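GTPase-activating protein GYP1 (Saccharomyces cerevisiae, PDB 1FKM) stimulates GTP hydrolysis by the Ypt/Rab-type GTPases YPT1 and YPT7, supplying an arginine finger and a glutamine finger in trans from its TBC domain, the part present here. Local coordinates at residues F106-N111 / D161-M166; E67-L72 / Q170-E175; V41-L46 / E142-E147. One frame throughout, in Å; residues are numbered along the deposited sequence.

Contact 1. Residues F106-N111 / D161-M166; sequences FKSVQN and DPSTYM
Hydrogen bonds from both segments converge on one carboxylate oxygen, OD1 of Asp161. From the helix, Ser108 OG donates to Asp161 OD1 at 2.8 Å, coming in from above the carboxylate plane. From the loop itself, Ser163 N reaches the same OD1 at 2.8 Å with an N-H...O angle of 155°, and Ser163 OG adds a third bond. With CG of Asp161 pointing opposite its own backbone N (chi1 -173°), the acid sits beside its carbonyl carbon, where OD1 can take the amide two residues on. The other oxygen works through solvent: water 1 accepts from Ser108 N and donates to Asp161 OD2, so the first turn of the helix is tied to the acid by both hydroxyl and backbone.

Asp161 with Ser163 forms an Asx turn, in the loop that runs from helix 133-145 to helix 168-186 of this all-helical TBC domain. Phe106 holds the N-cap position of helix 107-123, so the turn docks exactly where that helix begins, and a negative group beside the helix N-terminus is probably stabilised there.

Next to these bonds lie the carbon contacts. Asp161 CB stands over the centre of the Phe106 ring, 3.7 Å from the centroid and only 5° off the ring normal, a CH-pi contact. With an alanine here, a methyl would remain over the Phe106 ring, but Ser108 OG and both Ser163 donors would probably lose their shared acceptor and water 1 its mate, leaving the turn freer to shift. Farther along the helix, Val109 CG2 meets Pro162 CD at 3.7 Å, the two side chains crossing at about a right angle. Phe141 and Leu145 of helix 133-145 border this pair, Phe141 touching Val109 and Leu145 touching Pro162.

Contact 2. Residues E67-L72 / Q170-E175; sequences EYRDSL and QITDLE
The segments of helices 57-74 and 168-186 cross almost perpendicularly, at 91°, with their axes 10.0 Å apart at closest approach, so only a short patch of each can meet.

Tyr68 and Arg69 reach over from the first helix to Thr172, Asp173 and Glu175 on the second. Tyr68 has CG swung opposite the backbone N (chi1 172°), which sends the ring across to Glu175. Its OH donates to Glu175 OE1 at 2.8 Å on the anti lone pair, and the ring and carboxylate planes stand nearly perpendicular. The second oxygen of Glu175 is taken by helix 107-123, in a salt bridge with Arg115 and a hydrogen bond from Ser112. This buried acid is thus gripped through both oxygens, and the arginine would be expected to keep it ionised.

Arg69 runs extended from CG to NE and lays its guanidinium over Thr172: CG2 of the threonine sits 3.4 Å from Arg69 CZ, over the centre of one face. At the edge of the same group, Arg69 NH2 and NH1 both point to Asp173 OD1, at 3.0 and 3.2 Å. Asp173 OD1 lies close to the guanidinium plane, yet the carboxylate is turned 62° from it, so this end-on salt bridge uses one oxygen for two nitrogens instead of pairing two with two. Thr172 meets the guanidinium with carbon, CG2 and CB, while its OG1 is hydrogen-bonded to Asp168 O one turn back.

With Thr172 touching both Tyr68 and Arg69, the Tyr68-Glu175 hydrogen bond and the Arg69-Asp173 salt bridge join two crossing helices of the all-helical TBC domain, away from the arginine and glutamine fingers; through Glu175 the crossing extends to a third helix, 107-123.

Contact 3. Residues V41-L46 / E142-E147; sequences VVWKLL and ETFLTE
The Phe144 ring carries Lys44 on one face and CB of Trp43 at its edge. Lys44 CE stands over the ring centre, 3.7 Å from the centroid, and NZ, one bond on, rises to 4.7 Å from the Phe144 centroid, still over the face and 15° off the normal, a cation-pi contact. Near the plane of the same ring, Trp43 CB comes to 4.1 Å from Phe144 CE1. The indole of Trp43 in turn takes Thr143 over one face, its CG2 making a CH-pi contact with the six-membered ring from a position offset toward the rim. Thr143 OG1 also nears the indole, 3.5 Å from Trp43 CH2, while bonding to Pro139 O; Trp43 NE1 is bonded to Asp255.

Lys44 is extended beyond CG (chi2 176°, chi3 -170°), which carries the chain across the Phe144 face and lifts the amine off it toward Glu147. NZ lies 3.5 Å from Glu147 OE1, a long salt bridge reinforced by two waters: water 2 accepts from NZ and donates to Glu147 OE1 and to Phe144 O, and water 3 joins NZ to Glu147 OE2. Asp177 of helix 168-186 forms a further salt bridge with Lys44.

Joining helix 39-46 to the C-terminal part of helix 133-145, the buried lysine therefore has its methylenes against an aromatic face and its charge answered by two acids, which probably offsets the cost of desolvating it.

In the fold
All three contacts lie within the TBC domain, with centres 15 to 18 Å apart. Along the chain the first segments come in the order 41-46, 67-72, 106-111 and the second in the order 142-147, 161-166, 170-175. Contact 1 is nested inside the loop closed by contact 2, while contact 3 crosses both. They meet around the C-terminal part of helix 133-145 and the start of helix 168-186: Leu174 CD1 packs on Phe144 CB at 3.4 Å, and Met166 reaches both Leu145 and Ile171. Helices 39-46, 57-74 and 107-123 are thereby bound to one shared region, away from the arginine finger Arg96 and the glutamine finger Gln131.

Contact 1. Residues F106-N111 / D161-M166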
loop_
_atom_site.group_PDB
_atom_site.type_symbol
_atom_site.label_atom_id
_atom_site.label_comp_id
_atom_site.label_asym_id
_atom_site.label_seq_id
_atom_site.Cartn_x
_atom_site.Cartn_y
_atom_site.Cartn_z
ATOM N N PHE A 106 13.435 -2.021 14.633
ATOM C CA PHE A 106 14.463 -1.025 14.909
ATOM C C PHE A 106 13.786 0.210 15.488
ATOM O O PHE A 106 12.738 0.633 15.001
ATOM C CB PHE A 106 15.215 -0.658 13.629
ATOM C CG PHE A 106 16.112 -1.751 13.120
ATOM C CD1 PHE A 106 17.078 -2.320 13.951
ATOM C CD2 PHE A 106 15.999 -2.211 11.811
ATOM C CE1 PHE A 106 17.918 -3.335 13.483
ATOM C CE2 PHE A 106 16.828 -3.220 11.335
ATOM C CZ PHE A 106 17.791 -3.786 12.173
ATOM N N LYS A 107 14.379 0.784 16.529
ATOM C CA LYS A 107 13.803 1.965 17.165
ATOM C C LYS A 107 13.694 3.167 16.241
ATOM O O LYS A 107 12.753 3.953 16.351
ATOM C CB LYS A 107 14.604 2.351 18.411
ATOM C CG LYS A 107 14.240 1.540 19.642
ATOM C CD LYS A 107 12.769 1.722 20.005
ATOM C CE LYS A 107 12.381 0.867 21.202
ATOM N NZ LYS A 107 10.933 0.995 21.528
ATOM N N SER A 108 14.655 3.314 15.334
ATOM C CA SER A 108 14.636 4.431 14.402
ATOM C C SER A 108 13.403 4.328 13.514
ATOM O O SER A 108 12.759 5.333 13.212
ATOM C CB SER A 108 15.904 4.436 13.541
ATOM O OG SER A 108 15.978 3.273 12.738
ATOM N N VAL A 109 13.071 3.108 13.106
ATOM C CA VAL A 109 11.909 2.873 12.251
ATOM C C VAL A 109 10.613 3.082 13.027
ATOM O O VAL A 109 9.674 3.694 12.522
ATOM C CB VAL A 109 11.929 1.446 11.664
ATOM C CG1 VAL A 109 10.646 1.177 10.878
ATOM C CG2 VAL A 109 13.143 1.288 10.748
ATOM N N GLN A 110 10.560 2.577 14.255
ATOM C CA GLN A 110 9.364 2.748 15.068
ATOM C C GLN A 110 9.071 4.228 15.311
ATOM O O GLN A 110 7.929 4.667 15.197
ATOM C CB GLN A 110 9.520 2.014 16.402
ATOM C CG GLN A 110 9.349 0.506 16.281
ATOM C CD GLN A 110 9.594 -0.215 17.589
ATOM O OE1 GLN A 110 9.391 0.344 18.665
ATOM N NE2 GLN A 110 10.014 -1.468 17.504
ATOM N N ASN A 111 10.106 4.995 15.644
ATOM C CA ASN A 111 9.937 6.422 15.896
ATOM C C ASN A 111 9.518 7.180 14.632
ATOM O O ASN A 111 8.726 8.127 14.700
ATOM C CB ASN A 111 11.231 7.028 16.454
ATOM C CG ASN A 111 11.611 6.449 17.807
ATOM O OD1 ASN A 111 10.752 6.197 18.644
ATOM N ND2 ASN A 111 12.905 6.252 18.028
ATOM N N ASP A 161 19.282 -1.356 9.728
ATOM C CA ASP A 161 18.797 -0.200 10.481
ATOM C C ASP A 161 19.118 1.070 9.695
ATOM O O ASP A 161 20.288 1.371 9.452
ATOM C CB ASP A 161 19.490 -0.134 11.844
ATOM C CG ASP A 161 18.908 0.943 12.753
ATOM O OD1 ASP A 161 18.466 2.002 12.255
ATOM O OD2 ASP A 161 18.914 0.731 13.985
ATOM N N PRO A 162 18.083 1.837 9.292
ATOM C CA PRO A 162 18.270 3.076 8.529
ATOM C C PRO A 162 19.230 4.072 9.178
ATOM O O PRO A 162 19.885 4.853 8.487
ATOM C CB PRO A 162 16.850 3.638 8.428
ATOM C CG PRO A 162 16.010 2.404 8.394
ATOM C CD PRO A 162 16.649 1.554 9.480
ATOM N N SER A 163 19.301 4.052 10.505
ATOM C CA SER A 163 20.178 4.974 11.220
ATOM C C SER A 163 21.653 4.632 11.035
ATOM O O SER A 163 22.522 5.378 11.481
ATOM C CB SER A 163 19.827 4.994 12.711
ATOM O OG SER A 163 19.997 3.716 13.295
ATOM N N THR A 164 21.936 3.511 10.374
ATOM C CA THR A 164 23.314 3.095 10.133
ATOM C C THR A 164 23.810 3.545 8.762
ATOM O O THR A 164 25.001 3.447 8.470
ATOM C CB THR A 164 23.483 1.557 10.231
ATOM O OG1 THR A 164 22.774 0.922 9.163
ATOM C CG2 THR A 164 22.955 1.045 11.559
ATOM N N TYR A 165 22.903 4.036 7.918
ATOM C CA TYR A 165 23.302 4.504 6.597
ATOM C C TYR A 165 22.634 5.811 6.173
ATOM O O TYR A 165 22.787 6.258 5.040
ATOM C CB TYR A 165 23.090 3.402 5.540
ATOM C CG TYR A 165 21.662 2.932 5.312
ATOM C CD1 TYR A 165 20.846 3.547 4.359
ATOM C CD2 TYR A 165 21.150 1.835 6.007
ATOM C CE1 TYR A 165 19.555 3.075 4.096
ATOM C CE2 TYR A 165 19.855 1.354 5.754
ATOM C CZ TYR A 165 19.068 1.980 4.795
ATOM O OH TYR A 165 17.799 1.507 4.534
HETATM N N MSE A 166 21.916 6.438 7.101
HETATM C CA MSE A 166 21.250 7.706 6.824
HETATM C C MSE A 166 21.408 8.654 8.010
HETATM O O MSE A 166 21.381 8.223 9.161
HETATM C CB MSE A 166 19.756 7.481 6.568
HETATM C CG MSE A 166 19.429 6.694 5.312
HETATM SE SE MSE A 166 17.540 6.255 5.220
HETATM C CE MSE A 166 16.824 8.030 4.954
HETATM O O HOH W 1 17.409 2.038 15.490
#

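Contact 2. Residues E67-L72 / Q170-E175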
loop_
_atom_site.group_PDB
_atom_site.type_symbol
_atom_site.label_atom_id
_atom_site.label_comp_id
_atom_site.label_asym_id
_atom_site.label_seq_id
_atom_site.Cartn_x
_atom_site.Cartn_y
_atom_site.Cartn_z
ATOM N N GLU A 67 7.424 21.615 5.087
ATOM C CA GLU A 67 6.059 21.654 5.614
ATOM C C GLU A 67 5.833 20.513 6.605
ATOM O O GLU A 67 5.176 20.685 7.635
ATOM C CB GLU A 67 5.041 21.543 4.474
ATOM C CG GLU A 67 3.632 21.951 4.869
ATOM C CD GLU A 67 2.611 21.688 3.776
ATOM O OE1 GLU A 67 2.986 21.703 2.586
ATOM O OE2 GLU A 67 1.425 21.482 4.111
ATOM N N TYR A 68 6.362 19.338 6.281
ATOM C CA TYR A 68 6.235 18.181 7.165
ATOM C C TYR A 68 6.852 18.535 8.516
ATOM O O TYR A 68 6.227 18.366 9.565
ATOM C CB TYR A 68 6.975 16.983 6.574
ATOM C CG TYR A 68 7.066 15.804 7.513
ATOM C CD1 TYR A 68 5.944 15.023 7.787
ATOM C CD2 TYR A 68 8.267 15.484 8.152
ATOM C CE1 TYR A 68 6.008 13.955 8.672
ATOM C CE2 TYR A 68 8.342 14.407 9.048
ATOM C CZ TYR A 68 7.205 13.654 9.300
ATOM O OH TYR A 68 7.244 12.607 10.193
ATOM N N ARG A 69 8.082 19.034 8.470
ATOM C CA ARG A 69 8.823 19.421 9.669
ATOM C C ARG A 69 8.068 20.457 10.500
ATOM O O ARG A 69 7.902 20.292 11.710
ATOM C CB ARG A 69 10.193 19.986 9.279
ATOM C CG ARG A 69 11.194 18.956 8.756
ATOM C CD ARG A 69 12.509 19.633 8.388
ATOM N NE ARG A 69 13.595 18.686 8.142
ATOM C CZ ARG A 69 13.702 17.914 7.064
ATOM N NH1 ARG A 69 12.784 17.968 6.109
ATOM N NH2 ARG A 69 14.732 17.082 6.939
ATOM N N ASP A 70 7.613 21.523 9.845
ATOM C CA ASP A 70 6.880 22.580 10.535
ATOM C C ASP A 70 5.593 22.060 11.163
ATOM O O ASP A 70 5.264 22.405 12.300
ATOM C CB ASP A 70 6.542 23.726 9.578
ATOM C CG ASP A 70 7.775 24.404 9.016
ATOM O OD1 ASP A 70 8.831 24.380 9.685
ATOM O OD2 ASP A 70 7.681 24.977 7.907
ATOM N N SER A 71 4.868 21.232 10.421
ATOM C CA SER A 71 3.616 20.675 10.917
ATOM C C SER A 71 3.850 19.824 12.158
ATOM O O SER A 71 3.086 19.882 13.121
ATOM C CB SER A 71 2.948 19.827 9.836
ATOM O OG SER A 71 2.585 20.616 8.721
ATOM N N LEU A 72 4.912 19.029 12.132
ATOM C CA LEU A 72 5.232 18.164 13.256
ATOM C C LEU A 72 5.667 19.010 14.449
ATOM O O LEU A 72 5.300 18.731 15.591
ATOM C CB LEU A 72 6.341 17.188 12.860
ATOM C CG LEU A 72 6.296 15.792 13.485
ATOM C CD1 LEU A 72 4.946 15.143 13.212
ATOM C CD2 LEU A 72 7.422 14.948 12.910
ATOM N N GLN A 170 18.084 13.153 6.503
ATOM C CA GLN A 170 17.618 12.286 5.427
ATOM C C GLN A 170 16.426 11.454 5.901
ATOM O O GLN A 170 15.469 11.244 5.158
ATOM C CB GLN A 170 18.744 11.358 4.974
ATOM C CG GLN A 170 19.921 12.064 4.333
ATOM C CD GLN A 170 21.018 11.092 3.950
ATOM O OE1 GLN A 170 21.568 10.396 4.805
ATOM N NE2 GLN A 170 21.335 11.031 2.662
ATOM N N ILE A 171 16.490 10.978 7.138
ATOM C CA ILE A 171 15.398 10.187 7.689
ATOM C C ILE A 171 14.133 11.049 7.756
ATOM O O ILE A 171 13.025 10.567 7.504
ATOM C CB ILE A 171 15.768 9.640 9.094
ATOM C CG1 ILE A 171 16.888 8.601 8.950
ATOM C CG2 ILE A 171 14.545 9.030 9.771
ATOM C CD1 ILE A 171 17.359 7.989 10.252
ATOM N N THR A 172 14.298 12.329 8.080
ATOM C CA THR A 172 13.150 13.224 8.149
ATOM C C THR A 172 12.607 13.480 6.741
ATOM O O THR A 172 11.395 13.599 6.557
ATOM C CB THR A 172 13.513 14.567 8.828
ATOM O OG1 THR A 172 13.971 14.312 10.162
ATOM C CG2 THR A 172 12.291 15.478 8.905
ATOM N N ASP A 173 13.497 13.566 5.754
ATOM C CA ASP A 173 13.066 13.761 4.365
ATOM C C ASP A 173 12.259 12.531 3.937
ATOM O O ASP A 173 11.245 12.649 3.261
ATOM C CB ASP A 173 14.256 13.894 3.412
ATOM C CG ASP A 173 15.018 15.191 3.589
ATOM O OD1 ASP A 173 14.444 16.169 4.118
ATOM O OD2 ASP A 173 16.197 15.233 3.177
ATOM N N LEU A 174 12.746 11.353 4.320
ATOM C CA LEU A 174 12.087 10.084 4.009
ATOM C C LEU A 174 10.697 10.069 4.648
ATOM O O LEU A 174 9.710 9.670 4.021
ATOM C CB LEU A 174 12.924 8.916 4.545
ATOM C CG LEU A 174 12.256 7.529 4.549
ATOM C CD1 LEU A 174 12.035 7.064 3.118
ATOM C CD2 LEU A 174 13.122 6.539 5.306
ATOM N N GLU A 175 10.637 10.508 5.905
ATOM C CA GLU A 175 9.384 10.574 6.648
ATOM C C GLU A 175 8.377 11.467 5.934
ATOM O O GLU A 175 7.206 11.126 5.812
ATOM C CB GLU A 175 9.628 11.129 8.060
ATOM C CG GLU A 175 10.142 10.103 9.064
ATOM C CD GLU A 175 10.478 10.723 10.413
ATOM O OE1 GLU A 175 9.779 11.669 10.842
ATOM O OE2 GLU A 175 11.437 10.249 11.053
#

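Contact 3. Residues V41-L46 / E142-E147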
loop_
_atom_site.group_PDB
_atom_site.type_symbol
_atom_site.label_atom_id
_atom_site.label_comp_id
_atom_site.label_asym_id
_atom_site.label_seq_id
_atom_site.Cartn_x
_atom_site.Cartn_y
_atom_site.Cartn_z
ATOM N N VAL A 41 11.326 6.888 -7.331
ATOM C CA VAL A 41 10.908 7.977 -8.207
ATOM C C VAL A 41 9.572 7.726 -8.904
ATOM O O VAL A 41 8.683 8.579 -8.878
ATOM C CB VAL A 41 11.976 8.262 -9.278
ATOM C CG1 VAL A 41 11.435 9.239 -10.312
ATOM C CG2 VAL A 41 13.216 8.847 -8.617
ATOM N N VAL A 42 9.423 6.554 -9.512
ATOM C CA VAL A 42 8.197 6.237 -10.238
ATOM C C VAL A 42 6.960 6.201 -9.354
ATOM O O VAL A 42 5.906 6.681 -9.759
ATOM C CB VAL A 42 8.333 4.901 -11.012
ATOM C CG1 VAL A 42 7.035 4.591 -11.754
ATOM C CG2 VAL A 42 9.488 5.002 -12.009
ATOM N N TRP A 43 7.069 5.636 -8.153
ATOM C CA TRP A 43 5.920 5.609 -7.256
ATOM C C TRP A 43 5.494 7.037 -6.892
ATOM O O TRP A 43 4.304 7.346 -6.841
ATOM C CB TRP A 43 6.250 4.832 -5.980
ATOM C CG TRP A 43 6.056 3.352 -6.096
ATOM C CD1 TRP A 43 6.153 2.587 -7.235
ATOM C CD2 TRP A 43 5.791 2.441 -5.022
ATOM N NE1 TRP A 43 5.967 1.254 -6.924
ATOM C CE2 TRP A 43 5.744 1.139 -5.576
ATOM C CE3 TRP A 43 5.590 2.599 -3.642
ATOM C CZ2 TRP A 43 5.506 0.004 -4.799
ATOM C CZ3 TRP A 43 5.353 1.462 -2.865
ATOM C CH2 TRP A 43 5.313 0.187 -3.448
ATOM N N LYS A 44 6.464 7.906 -6.633
ATOM C CA LYS A 44 6.148 9.288 -6.277
ATOM C C LYS A 44 5.501 10.025 -7.445
ATOM O O LYS A 44 4.614 10.858 -7.246
ATOM C CB LYS A 44 7.407 10.014 -5.807
ATOM C CG LYS A 44 7.983 9.425 -4.518
ATOM C CD LYS A 44 9.284 10.099 -4.111
ATOM C CE LYS A 44 9.961 9.338 -2.966
ATOM N NZ LYS A 44 11.297 9.906 -2.624
ATOM N N LEU A 45 5.926 9.708 -8.664
ATOM C CA LEU A 45 5.344 10.342 -9.846
ATOM C C LEU A 45 3.923 9.830 -10.093
ATOM O O LEU A 45 3.009 10.610 -10.342
ATOM C CB LEU A 45 6.203 10.070 -11.089
ATOM C CG LEU A 45 7.543 10.806 -11.209
ATOM C CD1 LEU A 45 8.385 10.170 -12.311
ATOM C CD2 LEU A 45 7.285 12.286 -11.504
ATOM N N LEU A 46 3.733 8.516 -10.002
ATOM C CA LEU A 46 2.415 7.937 -10.255
ATOM C C LEU A 46 1.340 8.320 -9.246
ATOM O O LEU A 46 0.173 8.472 -9.607
ATOM C CB LEU A 46 2.515 6.410 -10.332
ATOM C CG LEU A 46 3.324 5.858 -11.510
ATOM C CD1 LEU A 46 3.458 4.339 -11.380
ATOM C CD2 LEU A 46 2.638 6.237 -12.823
ATOM N N GLU A 142 9.253 1.469 3.220
ATOM C CA GLU A 142 10.280 0.522 2.804
ATOM C C GLU A 142 10.814 0.796 1.398
ATOM O O GLU A 142 12.021 0.779 1.178
ATOM C CB GLU A 142 9.713 -0.896 2.905
ATOM C CG GLU A 142 10.636 -1.982 2.443
ATOM C CD GLU A 142 10.142 -3.355 2.857
ATOM O OE1 GLU A 142 9.453 -3.462 3.903
ATOM O OE2 GLU A 142 10.457 -4.321 2.142
ATOM N N THR A 143 9.922 1.050 0.446
ATOM C CA THR A 143 10.346 1.339 -0.921
ATOM C C THR A 143 11.135 2.650 -1.011
ATOM O O THR A 143 12.167 2.730 -1.689
ATOM C CB THR A 143 9.128 1.408 -1.863
ATOM O OG1 THR A 143 8.473 0.134 -1.870
ATOM C CG2 THR A 143 9.555 1.759 -3.280
ATOM N N PHE A 144 10.666 3.687 -0.329
ATOM C CA PHE A 144 11.375 4.960 -0.364
ATOM C C PHE A 144 12.736 4.853 0.323
ATOM O O PHE A 144 13.669 5.581 -0.012
ATOM C CB PHE A 144 10.522 6.048 0.286
ATOM C CG PHE A 144 9.284 6.376 -0.491
ATOM C CD1 PHE A 144 9.080 5.836 -1.761
ATOM C CD2 PHE A 144 8.314 7.222 0.040
ATOM C CE1 PHE A 144 7.927 6.129 -2.490
ATOM C CE2 PHE A 144 7.164 7.519 -0.679
ATOM C CZ PHE A 144 6.968 6.971 -1.945
ATOM N N LEU A 145 12.845 3.936 1.278
ATOM C CA LEU A 145 14.100 3.713 1.992
ATOM C C LEU A 145 15.172 3.187 1.042
ATOM O O LEU A 145 16.343 3.499 1.208
ATOM C CB LEU A 145 13.920 2.669 3.100
ATOM C CG LEU A 145 13.930 3.029 4.584
ATOM C CD1 LEU A 145 13.828 1.734 5.389
ATOM C CD2 LEU A 145 15.209 3.775 4.954
ATOM N N THR A 146 14.775 2.385 0.053
ATOM C CA THR A 146 15.751 1.800 -0.865
ATOM C C THR A 146 16.541 2.826 -1.657
ATOM O O THR A 146 17.640 2.538 -2.117
ATOM C CB THR A 146 15.105 0.787 -1.865
ATOM O OG1 THR A 146 14.197 1.463 -2.745
ATOM C CG2 THR A 146 14.363 -0.308 -1.104
ATOM N N GLU A 147 15.987 4.021 -1.814
ATOM C CA GLU A 147 16.676 5.069 -2.557
ATOM C C GLU A 147 17.943 5.533 -1.835
ATOM O O GLU A 147 18.820 6.134 -2.448
ATOM C CB GLU A 147 15.750 6.270 -2.760
ATOM C CG GLU A 147 16.225 7.219 -3.843
ATOM C CD GLU A 147 15.257 8.357 -4.092
ATOM O OE1 GLU A 147 14.577 8.791 -3.140
ATOM O OE2 GLU A 147 15.186 8.826 -5.245
HETATM O O HOH W 2 13.028 8.006 -1.193
HETATM O O HOH W 3 12.701 10.057 -5.073
#